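Local structure of putative cell filamentation protein (Bartonella quintana, 4N67) at residues A[81-86]-A[112-117]; A[176-181]-A[210-215]; A[186-191]-A[205-210]. The protein binds ADP in its Fic domain and is probably an effector that transfers AMP from ATP to host target proteins. The protein carries 2 engineered substitutions. One frame throughout, in Å; residues are numbered along the deposited sequence.

Contact 1: residues A[81-86]-A[112-117]; sequences RDQPFT and QIQREL
Arg81 and Asp82 meet Ile113 and Gln114 on the first turn of helix 112-126. The Arg81 side chain runs along Ile113. From CB, its CG lies between the backbone N and the carbonyl carbon (chi1 64°). CG passes 3.8 Å from Ile113 CD1. The chain then runs extended to NE, which hydrogen-bonds to the carbonyl of His153. At the tip the guanidinium lays one face on Ile113. The methyl CD1 sits over the centre of the group, 3.5 Å from Arg81 CZ. NH1 and NH2 donate to the carbonyls of Ala108 and Met95. These three backbone oxygens fix how the guanidinium is turned.

Asp82 makes the polar half. Its CB touches Ile113 CD1 at 4.0 Å. Its OD2 accepts a hydrogen bond of 2.9 Å from Gln114 NE2, nearly straight at 163°. The donor comes from the syn side and stands 22° out of the carboxylate plane. Asp82 OD1 is hydrogen-bonded to Thr80 OG1, a second partner for the carboxylate. Gln114 is bent at chi2, and its OE1 takes a hydrogen bond from Arg63.

The Arg81 side chain comes within about 8 Å of the bound ADP, nearest atoms. The arrangement joins helix 112-126 to the loop leading into the beta-hairpin of strands 85-86 and 92-93. This hairpin probably corresponds to the flap beside the active site of Fic proteins.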
loop_
_atom_site.group_PDB
_atom_site.type_symbol
_atom_site.label_atom_id
_atom_site.label_comp_id
_atom_site.label_asym_id
_atom_site.label_seq_id
_atom_site.Cartn_x
_atom_site.Cartn_y
_atom_site.Cartn_z
ATOM N N ARG A 81 -7.241 4.103 8.749
ATOM C CA ARG A 81 -7.186 5.371 9.471
ATOM C C ARG A 81 -8.521 6.063 9.641
ATOM O O ARG A 81 -8.598 7.057 10.364
ATOM C CB ARG A 81 -6.168 6.314 8.808
ATOM C CG ARG A 81 -6.525 6.725 7.380
ATOM C CD ARG A 81 -5.486 7.630 6.724
ATOM N NE ARG A 81 -5.749 7.689 5.289
ATOM C CZ ARG A 81 -6.691 8.423 4.709
ATOM N NH1 ARG A 81 -6.882 8.304 3.418
ATOM N NH2 ARG A 81 -7.377 9.332 5.406
ATOM N N ASP A 82 -9.550 5.509 9.018
ATOM C CA ASP A 82 -10.910 5.970 9.224
ATOM C C ASP A 82 -11.455 5.445 10.543
ATOM O O ASP A 82 -12.403 6.028 11.080
ATOM C CB ASP A 82 -11.811 5.556 8.061
ATOM C CG ASP A 82 -11.826 4.065 7.811
ATOM O OD1 ASP A 82 -10.768 3.377 7.895
ATOM O OD2 ASP A 82 -12.887 3.548 7.487
ATOM N N GLN A 83 -10.874 4.360 11.046
ATOM C CA GLN A 83 -11.403 3.617 12.197
ATOM C C GLN A 83 -10.722 4.089 13.464
ATOM O O GLN A 83 -9.508 4.194 13.495
ATOM C CB GLN A 83 -11.168 2.122 12.007
ATOM C CG GLN A 83 -11.936 1.568 10.813
ATOM C CD GLN A 83 -11.815 0.064 10.673
ATOM O OE1 GLN A 83 -11.348 -0.627 11.582
ATOM N NE2 GLN A 83 -12.247 -0.456 9.536
ATOM N N PRO A 84 -11.490 4.353 14.520
ATOM C CA PRO A 84 -10.834 4.705 15.785
ATOM C C PRO A 84 -10.008 3.536 16.282
ATOM O O PRO A 84 -10.441 2.372 16.166
ATOM C CB PRO A 84 -12.002 4.976 16.728
ATOM C CG PRO A 84 -13.154 5.281 15.834
ATOM C CD PRO A 84 -12.954 4.390 14.655
ATOM N N PHE A 85 -8.806 3.831 16.778
ATOM C CA PHE A 85 -7.918 2.784 17.304
ATOM C C PHE A 85 -7.493 3.198 18.693
ATOM O O PHE A 85 -6.954 4.278 18.868
ATOM C CB PHE A 85 -6.651 2.590 16.465
ATOM C CG PHE A 85 -5.715 1.617 17.100
ATOM C CD1 PHE A 85 -5.978 0.244 17.043
ATOM C CD2 PHE A 85 -4.645 2.042 17.890
ATOM C CE1 PHE A 85 -5.177 -0.680 17.678
ATOM C CE2 PHE A 85 -3.862 1.111 18.528
ATOM C CZ PHE A 85 -4.123 -0.247 18.439
ATOM N N THR A 86 -7.703 2.326 19.672
ATOM C CA THR A 86 -7.312 2.634 21.046
ATOM C C THR A 86 -6.002 1.935 21.378
ATOM O O THR A 86 -5.909 0.701 21.373
ATOM C CB THR A 86 -8.402 2.239 22.021
ATOM O OG1 THR A 86 -9.620 2.912 21.655
ATOM C CG2 THR A 86 -8.031 2.631 23.442
ATOM N N GLN A 112 -14.922 7.264 2.422
ATOM C CA GLN A 112 -14.441 7.050 1.062
ATOM C C GLN A 112 -13.411 5.918 1.014
ATOM O O GLN A 112 -13.258 5.258 -0.010
ATOM C CB GLN A 112 -13.783 8.304 0.505
ATOM C CG GLN A 112 -14.798 9.380 0.242
ATOM C CD GLN A 112 -14.186 10.667 -0.253
ATOM O OE1 GLN A 112 -12.960 10.832 -0.275
ATOM N NE2 GLN A 112 -15.050 11.607 -0.654
ATOM N N ILE A 113 -12.670 5.737 2.098
ATOM C CA ILE A 113 -11.617 4.715 2.128
ATOM C C ILE A 113 -12.285 3.368 1.931
ATOM O O ILE A 113 -11.874 2.607 1.083
ATOM C CB ILE A 113 -10.823 4.730 3.444
ATOM C CG1 ILE A 113 -10.031 6.046 3.592
ATOM C CG2 ILE A 113 -9.907 3.518 3.538
ATOM C CD1 ILE A 113 -9.369 6.192 4.959
ATOM N N GLN A 114 -13.310 3.086 2.720
ATOM C CA GLN A 114 -13.999 1.782 2.601
ATOM C C GLN A 114 -14.699 1.626 1.256
ATOM O O GLN A 114 -14.650 0.541 0.638
ATOM C CB GLN A 114 -15.025 1.609 3.717
ATOM C CG GLN A 114 -14.455 1.573 5.132
ATOM C CD GLN A 114 -13.260 0.651 5.302
ATOM O OE1 GLN A 114 -13.220 -0.484 4.789
ATOM N NE2 GLN A 114 -12.273 1.131 6.032
ATOM N N ARG A 115 -15.340 2.698 0.800
ATOM C CA ARG A 115 -16.069 2.668 -0.466
ATOM C C ARG A 115 -15.128 2.413 -1.641
ATOM O O ARG A 115 -15.439 1.631 -2.543
ATOM C CB ARG A 115 -16.882 3.975 -0.687
ATOM C CG ARG A 115 -18.190 4.060 0.089
ATOM C CD ARG A 115 -18.953 5.376 -0.157
ATOM N NE ARG A 115 -18.680 6.319 0.933
ATOM C CZ ARG A 115 -18.250 7.575 0.819
ATOM N NH1 ARG A 115 -18.013 8.274 1.920
ATOM N NH2 ARG A 115 -18.050 8.138 -0.359
ATOM N N GLU A 116 -13.971 3.076 -1.634
ATOM C CA GLU A 116 -12.999 2.851 -2.691
ATOM C C GLU A 116 -12.396 1.454 -2.659
ATOM O O GLU A 116 -12.160 0.878 -3.704
ATOM C CB GLU A 116 -11.910 3.921 -2.675
ATOM C CG GLU A 116 -12.470 5.292 -3.052
ATOM C CD GLU A 116 -11.475 6.428 -2.983
ATOM O OE1 GLU A 116 -10.263 6.172 -3.111
ATOM O OE2 GLU A 116 -11.919 7.600 -2.846
ATOM N N LEU A 117 -12.109 0.921 -1.485
ATOM C CA LEU A 117 -11.582 -0.439 -1.403
ATOM C C LEU A 117 -12.645 -1.436 -1.861
ATOM O O LEU A 117 -12.294 -2.403 -2.543
ATOM C CB LEU A 117 -11.133 -0.771 0.014
ATOM C CG LEU A 117 -9.914 0.031 0.457
ATOM C CD1 LEU A 117 -9.602 -0.254 1.902
ATOM C CD2 LEU A 117 -8.706 -0.230 -0.434
#

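Contact 2: residues A[176-181]-A[210-215]; sequences YKIDFS and DITHPQ
Strands 176-178 and 212-214 run antiparallel, with their short axes 4.6 Å apart at closest approach and 159° between directions. Lys177 and His213 form the hydrogen-bonded pair. Lys177 N donates to His213 O at 2.8 Å, and His213 N returns the bond to Lys177 O. Asp179 N to Ile211 O, 2.9 Å, extends the pairing beyond the strands.

On one face Lys177 and His213 lie side by side and point the same way. His213 CG lies between its backbone N and carbonyl carbon (chi1 66°), which lays the imidazole beside the Lys177 side chain on the partner strand. Lys177 CB packs over one ring face in a CH-pi contact, 3.9 Å from the centroid of His213. The rotation of the ring is also set by its ND1, which donates to Pro214 O almost straight at 174°.

The other face carries Ile178 and Thr212. The methyl CD1 of Ile211 is wedged between two partners. It is 3.6 Å from Ile178 CG2, and it rests over the face of the Phe180 ring, offset toward the rim, 3.5 Å from Phe180 CD1. At the far end Tyr176 CE1 lies 3.9 Å from Pro214 CB, while its ring stacks on Phe138 and its OH is hydrogen-bonded to Leu133 O.

Just past the first strand, Asp179 OD1 accepts from both Ser181 N and Ser181 OG. The bond to the backbone N makes an Asx turn. The whole is a two-stranded antiparallel sheet whose strands are joined through helices 185-198 and 202-211.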
loop_
_atom_site.group_PDB
_atom_site.type_symbol
_atom_site.label_atom_id
_atom_site.label_comp_id
_atom_site.label_asym_id
_atom_site.label_seq_id
_atom_site.Cartn_x
_atom_site.Cartn_y
_atom_site.Cartn_z
ATOM N N TYR A 176 2.443 -13.075 -13.551
ATOM C CA TYR A 176 3.436 -12.018 -13.837
ATOM C C TYR A 176 4.274 -11.689 -12.611
ATOM O O TYR A 176 3.749 -11.606 -11.481
ATOM C CB TYR A 176 2.713 -10.765 -14.303
ATOM C CG TYR A 176 2.131 -10.875 -15.689
ATOM C CD1 TYR A 176 2.941 -10.706 -16.793
ATOM C CD2 TYR A 176 0.768 -11.184 -15.916
ATOM C CE1 TYR A 176 2.457 -10.816 -18.076
ATOM C CE2 TYR A 176 0.283 -11.296 -17.204
ATOM C CZ TYR A 176 1.124 -11.110 -18.288
ATOM O OH TYR A 176 0.676 -11.231 -19.608
ATOM N N LYS A 177 5.576 -11.491 -12.819
ATOM C CA LYS A 177 6.470 -11.056 -11.771
ATOM C C LYS A 177 6.542 -9.539 -11.842
ATOM O O LYS A 177 6.928 -9.002 -12.855
ATOM C CB LYS A 177 7.886 -11.633 -11.939
ATOM C CG LYS A 177 8.805 -11.118 -10.848
ATOM C CD LYS A 177 10.137 -11.823 -10.743
ATOM C CE LYS A 177 10.947 -11.215 -9.609
ATOM N NZ LYS A 177 10.228 -11.192 -8.314
ATOM N N ILE A 178 6.181 -8.856 -10.753
ATOM C CA ILE A 178 6.275 -7.386 -10.665
ATOM C C ILE A 178 7.399 -7.103 -9.683
ATOM O O ILE A 178 7.325 -7.534 -8.531
ATOM C CB ILE A 178 4.960 -6.754 -10.170
ATOM C CG1 ILE A 178 3.811 -7.079 -11.130
ATOM C CG2 ILE A 178 5.125 -5.243 -9.978
ATOM C CD1 ILE A 178 2.453 -6.553 -10.675
ATOM N N ASP A 179 8.435 -6.395 -10.144
ATOM C CA ASP A 179 9.673 -6.197 -9.346
ATOM C C ASP A 179 9.970 -4.715 -9.166
ATOM O O ASP A 179 10.576 -4.064 -10.030
ATOM C CB ASP A 179 10.842 -6.945 -10.000
ATOM C CG ASP A 179 12.114 -6.926 -9.142
ATOM O OD1 ASP A 179 12.119 -6.204 -8.106
ATOM O OD2 ASP A 179 13.069 -7.628 -9.524
ATOM N N PHE A 180 9.568 -4.173 -8.022
ATOM C CA PHE A 180 9.684 -2.734 -7.800
ATOM C C PHE A 180 11.105 -2.296 -7.555
ATOM O O PHE A 180 11.387 -1.116 -7.652
ATOM C CB PHE A 180 8.816 -2.283 -6.631
ATOM C CG PHE A 180 7.349 -2.307 -6.940
ATOM C CD1 PHE A 180 6.758 -1.228 -7.543
ATOM C CD2 PHE A 180 6.558 -3.387 -6.571
ATOM C CE1 PHE A 180 5.406 -1.199 -7.809
ATOM C CE2 PHE A 180 5.192 -3.379 -6.842
ATOM C CZ PHE A 180 4.609 -2.287 -7.454
ATOM N N SER A 181 11.965 -3.268 -7.266
ATOM C CA SER A 181 13.408 -3.004 -7.075
ATOM C C SER A 181 14.085 -2.530 -8.350
ATOM O O SER A 181 15.199 -1.984 -8.301
ATOM C CB SER A 181 14.114 -4.244 -6.508
ATOM O OG SER A 181 14.429 -5.217 -7.472
ATOM N N ASP A 210 7.660 -1.478 -17.239
ATOM C CA ASP A 210 9.097 -1.574 -17.060
ATOM C C ASP A 210 9.550 -2.554 -16.000
ATOM O O ASP A 210 10.668 -3.058 -16.083
ATOM C CB ASP A 210 9.712 -0.189 -16.779
ATOM C CG ASP A 210 9.808 0.675 -18.029
ATOM O OD1 ASP A 210 9.673 0.140 -19.145
ATOM O OD2 ASP A 210 9.989 1.894 -17.862
ATOM N N ILE A 211 8.688 -2.864 -15.037
ATOM C CA ILE A 211 9.082 -3.725 -13.925
ATOM C C ILE A 211 8.394 -5.076 -13.938
ATOM O O ILE A 211 8.550 -5.827 -12.997
ATOM C CB ILE A 211 8.821 -3.046 -12.565
ATOM C CG1 ILE A 211 7.322 -2.885 -12.266
ATOM C CG2 ILE A 211 9.548 -1.706 -12.514
ATOM C CD1 ILE A 211 7.014 -2.332 -10.871
ATOM N N THR A 212 7.661 -5.395 -15.004
ATOM C CA THR A 212 6.874 -6.635 -15.050
ATOM C C THR A 212 7.368 -7.552 -16.156
ATOM O O THR A 212 7.709 -7.100 -17.257
ATOM C CB THR A 212 5.377 -6.319 -15.282
ATOM O OG1 THR A 212 4.913 -5.440 -14.256
ATOM C CG2 THR A 212 4.530 -7.584 -15.246
ATOM N N HIS A 213 7.427 -8.850 -15.870
ATOM C CA HIS A 213 7.600 -9.844 -16.924
ATOM C C HIS A 213 6.740 -11.059 -16.648
ATOM O O HIS A 213 6.411 -11.321 -15.497
ATOM C CB HIS A 213 9.088 -10.234 -17.112
ATOM C CG HIS A 213 9.712 -10.949 -15.945
ATOM N ND1 HIS A 213 9.456 -12.267 -15.628
ATOM C CD2 HIS A 213 10.627 -10.522 -15.049
ATOM C CE1 HIS A 213 10.195 -12.617 -14.593
ATOM N NE2 HIS A 213 10.901 -11.576 -14.217
ATOM N N PRO A 214 6.347 -11.786 -17.705
ATOM C CA PRO A 214 5.610 -13.015 -17.453
ATOM C C PRO A 214 6.482 -14.071 -16.778
ATOM O O PRO A 214 7.653 -14.213 -17.107
ATOM C CB PRO A 214 5.167 -13.451 -18.844
ATOM C CG PRO A 214 6.182 -12.875 -19.753
ATOM C CD PRO A 214 6.538 -11.552 -19.149
ATOM N N GLN A 215 5.920 -14.820 -15.835
ATOM C CA GLN A 215 6.701 -15.867 -15.155
ATOM C C GLN A 215 6.927 -17.065 -16.085
ATOM O O GLN A 215 6.199 -17.233 -17.053
ATOM C CB GLN A 215 6.018 -16.318 -13.856
ATOM C CG GLN A 215 5.802 -15.174 -12.858
ATOM C CD GLN A 215 5.006 -15.550 -11.608
ATOM O OE1 GLN A 215 3.905 -16.119 -11.676
ATOM N NE2 GLN A 215 5.553 -15.203 -10.456
#

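Contact 3: residues A[186-191]-A[205-210]. With ADP (adenosine-5'-diphosphate), chain B.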
loop_
_atom_site.group_PDB
_atom_site.type_symbol
_atom_site.label_atom_id
_atom_site.label_comp_id
_atom_site.label_asym_id
_atom_site.label_seq_id
_atom_site.Cartn_x
_atom_site.Cartn_y
_atom_site.Cartn_z
ATOM N N GLU A 186 11.990 7.664 -6.392
ATOM C CA GLU A 186 11.658 8.913 -7.049
ATOM C C GLU A 186 10.757 8.667 -8.241
ATOM O O GLU A 186 9.816 9.410 -8.470
ATOM C CB GLU A 186 12.921 9.677 -7.481
ATOM C CG GLU A 186 13.792 10.188 -6.329
ATOM C CD GLU A 186 14.428 9.070 -5.503
ATOM O OE1 GLU A 186 14.882 8.077 -6.102
ATOM O OE2 GLU A 186 14.483 9.176 -4.253
ATOM N N ARG A 187 11.051 7.620 -9.021
ATOM C CA ARG A 187 10.231 7.295 -10.160
ATOM C C ARG A 187 8.817 6.870 -9.730
ATOM O O ARG A 187 7.838 7.232 -10.387
ATOM C CB ARG A 187 10.844 6.165 -10.966
ATOM C CG ARG A 187 10.061 5.947 -12.246
ATOM C CD ARG A 187 10.728 5.059 -13.259
ATOM N NE ARG A 187 9.767 4.851 -14.334
ATOM C CZ ARG A 187 9.879 3.952 -15.289
ATOM N NH1 ARG A 187 10.943 3.162 -15.360
ATOM N NH2 ARG A 187 8.923 3.870 -16.189
ATOM N N MET A 188 8.738 6.078 -8.675
ATOM C CA MET A 188 7.440 5.671 -8.117
ATOM C C MET A 188 6.648 6.895 -7.648
ATOM O O MET A 188 5.478 7.058 -7.974
ATOM C CB MET A 188 7.656 4.695 -6.954
ATOM C CG MET A 188 6.412 4.180 -6.239
ATOM S SD MET A 188 5.544 2.912 -7.168
ATOM C CE MET A 188 4.389 3.946 -8.032
ATOM N N THR A 189 7.296 7.762 -6.877
ATOM C CA THR A 189 6.668 9.005 -6.437
ATOM C C THR A 189 6.172 9.863 -7.588
ATOM O O THR A 189 5.026 10.324 -7.579
ATOM C CB THR A 189 7.654 9.790 -5.545
ATOM O OG1 THR A 189 8.078 8.934 -4.489
ATOM C CG2 THR A 189 7.014 11.018 -4.954
ATOM N N TYR A 190 7.023 10.075 -8.599
ATOM C CA TYR A 190 6.649 10.823 -9.773
ATOM C C TYR A 190 5.409 10.236 -10.411
ATOM O O TYR A 190 4.469 10.952 -10.737
ATOM C CB TYR A 190 7.816 10.915 -10.791
ATOM C CG TYR A 190 7.409 11.538 -12.118
ATOM C CD1 TYR A 190 7.191 12.920 -12.229
ATOM C CD2 TYR A 190 7.228 10.761 -13.256
ATOM C CE1 TYR A 190 6.795 13.486 -13.428
ATOM C CE2 TYR A 190 6.834 11.327 -14.459
ATOM C CZ TYR A 190 6.625 12.690 -14.538
ATOM O OH TYR A 190 6.246 13.252 -15.738
ATOM N N ALA A 191 5.398 8.917 -10.619
ATOM C CA ALA A 191 4.266 8.317 -11.286
ATOM C C ALA A 191 2.977 8.487 -10.466
ATOM O O ALA A 191 1.909 8.705 -11.039
ATOM C CB ALA A 191 4.522 6.827 -11.545
ATOM N N LYS A 205 1.497 3.579 -15.988
ATOM C CA LYS A 205 1.450 2.493 -16.968
ATOM C C LYS A 205 2.863 2.113 -17.414
ATOM O O LYS A 205 3.218 0.942 -17.437
ATOM C CB LYS A 205 0.582 2.898 -18.153
ATOM C CG LYS A 205 0.572 1.890 -19.293
ATOM C CD LYS A 205 -0.141 2.437 -20.515
ATOM C CE LYS A 205 0.621 3.561 -21.191
ATOM N NZ LYS A 205 1.462 3.178 -22.364
ATOM N N ASP A 206 3.689 3.109 -17.706
ATOM C CA ASP A 206 5.050 2.860 -18.170
ATOM C C ASP A 206 5.876 2.168 -17.089
ATOM O O ASP A 206 6.712 1.309 -17.373
ATOM C CB ASP A 206 5.726 4.180 -18.572
ATOM C CG ASP A 206 5.140 4.802 -19.842
ATOM O OD1 ASP A 206 4.328 4.165 -20.548
ATOM O OD2 ASP A 206 5.505 5.965 -20.136
ATOM N N LEU A 207 5.687 2.617 -15.851
ATOM C CA LEU A 207 6.352 2.050 -14.698
ATOM C C LEU A 207 6.039 0.544 -14.603
ATOM O O LEU A 207 6.943 -0.277 -14.504
ATOM C CB LEU A 207 5.909 2.799 -13.423
ATOM C CG LEU A 207 6.612 2.372 -12.132
ATOM C CD1 LEU A 207 6.601 3.534 -11.117
ATOM C CD2 LEU A 207 6.017 1.115 -11.533
ATOM N N PHE A 208 4.765 0.199 -14.667
ATOM C CA PHE A 208 4.387 -1.217 -14.547
ATOM C C PHE A 208 4.882 -2.030 -15.733
ATOM O O PHE A 208 5.352 -3.123 -15.547
ATOM C CB PHE A 208 2.887 -1.410 -14.259
ATOM C CG PHE A 208 2.556 -1.283 -12.801
ATOM C CD1 PHE A 208 2.246 -0.046 -12.223
ATOM C CD2 PHE A 208 2.634 -2.393 -11.975
ATOM C CE1 PHE A 208 2.022 0.052 -10.867
ATOM C CE2 PHE A 208 2.393 -2.294 -10.628
ATOM C CZ PHE A 208 2.096 -1.084 -10.076
ATOM N N GLU A 209 4.834 -1.479 -16.933
ATOM C CA GLU A 209 5.485 -2.168 -18.055
ATOM C C GLU A 209 6.955 -2.465 -17.773
ATOM O O GLU A 209 7.451 -3.574 -18.062
ATOM C CB GLU A 209 5.361 -1.376 -19.352
ATOM C CG GLU A 209 3.944 -1.240 -19.868
ATOM C CD GLU A 209 3.851 -0.487 -21.190
ATOM O OE1 GLU A 209 4.875 0.077 -21.662
ATOM O OE2 GLU A 209 2.745 -0.470 -21.774
ATOM N N ASP A 210 7.660 -1.478 -17.239
ATOM C CA ASP A 210 9.097 -1.574 -17.060
ATOM C C ASP A 210 9.550 -2.554 -16.000
ATOM O O ASP A 210 10.668 -3.058 -16.083
ATOM C CB ASP A 210 9.712 -0.189 -16.779
ATOM C CG ASP A 210 9.808 0.675 -18.029
ATOM O OD1 ASP A 210 9.673 0.140 -19.145
ATOM O OD2 ASP A 210 9.989 1.894 -17.862
HETATM P PB ADP B . 3.156 6.512 3.773
HETATM O O1B ADP B . 2.865 7.908 4.349
HETATM O O2B ADP B . 1.884 5.765 3.567
HETATM O O3B ADP B . 4.178 5.704 4.576
HETATM P PA ADP B . 4.403 6.296 1.119
HETATM O O1A ADP B . 5.798 6.838 0.767
HETATM O O2A ADP B . 4.316 4.820 1.430
HETATM O O3A ADP B . 3.825 7.094 2.431
HETATM O "O5'" ADP B . 3.421 6.738 -0.048
HETATM C "C5'" ADP B . 2.159 6.095 -0.257
HETATM C "C4'" ADP B . 1.843 6.154 -1.747
HETATM O "O4'" ADP B . 1.499 7.507 -2.110
HETATM C "C3'" ADP B . 3.011 5.717 -2.626
HETATM O "O3'" ADP B . 2.553 4.841 -3.676
HETATM C "C2'" ADP B . 3.527 7.026 -3.194
HETATM O "O2'" ADP B . 4.178 6.908 -4.467
HETATM C "C1'" ADP B . 2.269 7.839 -3.284
HETATM N N9 ADP B . 2.469 9.302 -3.314
HETATM C C8 ADP B . 3.524 10.027 -2.891
HETATM N N7 ADP B . 3.245 11.337 -3.093
HETATM C C5 ADP B . 2.027 11.455 -3.635
HETATM C C6 ADP B . 1.147 12.537 -4.097
HETATM N N6 ADP B . 1.595 13.823 -3.968
HETATM N N1 ADP B . -0.064 12.250 -4.600
HETATM C C2 ADP B . -0.472 10.954 -4.694
HETATM N N3 ADP B . 0.300 9.918 -4.296
HETATM C C4 ADP B . 1.511 10.094 -3.772
#
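Arg187 reaches from helix 185-198 to Asp210 on helix 202-211, and Leu207 packs against Met188 and Ala191. The two helices pack as a helical hairpin, with a short connection between them. Their short axes approach to 10.3 Å and make an angle of 143°, so the helices run roughly antiparallel.

Arg187 spans the gap with a stretched chain. CG is anti to the backbone N (chi1 -173°), and the chain stays extended out to NE. This carries the guanidinium to the last turn of the partner helix. There NH1 and NH2 both point end-on at a single oxygen, OD2 of Asp210. Arg187 NH2 lies 2.8 Å from Asp210 OD2. Arg187 NH1 lies 3.0 Å from Asp210 OD2. The oxygen lies in the guanidinium plane, but the carboxylate is turned 67° against that plane. NH1 uses the anti lone pair of OD2. NH2 comes on the same anti side but out of the carboxylate plane. Two bonds thus form a salt bridge at a partly exposed edge of the hairpin.

Leu207 makes the buried half. Its CB already points toward the other helix. The branch CD1 does the touching. Leu207 CD1 lies 3.8 Å from Met188 CA. Leu207 CD1 is also 3.9 Å from Ala191 CB.

Met188 is bent at chi2 and chi3. The bends turn the methyl CE back, so that Met188 CE lies 3.8 Å from Leu207 CD1. The side chain crosses Leu207 at about a right angle. Phe146 and Met204 also pack on Met188.

Met188 and Thr189 belong to the ADP pocket, and they border the ribose. Thr189 CA lies 3.8 Å from ADP O2', and Met188 O lies 3.7 Å from the same hydroxyl oxygen.

Contact 1 comes first along the chain and stands apart. Its centre is about 30 Å from that of contact 2 and about 27 Å from that of contact 3, on the opposite side of the chain's centre. Contacts 2 and 3 are neighbours, with centres about 12 Å apart. Contact 3 is nested inside the loop that contact 2 closes. Both use helix 202-211 and share Asp210. They also touch directly, where Phe180 CZ meets Phe208 CZ at 3.8 Å. The small sheet therefore closes the base of the helical hairpin whose helix 185-198 borders the ADP ribose, while contact 1 joins a loop to helix 112-126 elsewhere in the Fic domain.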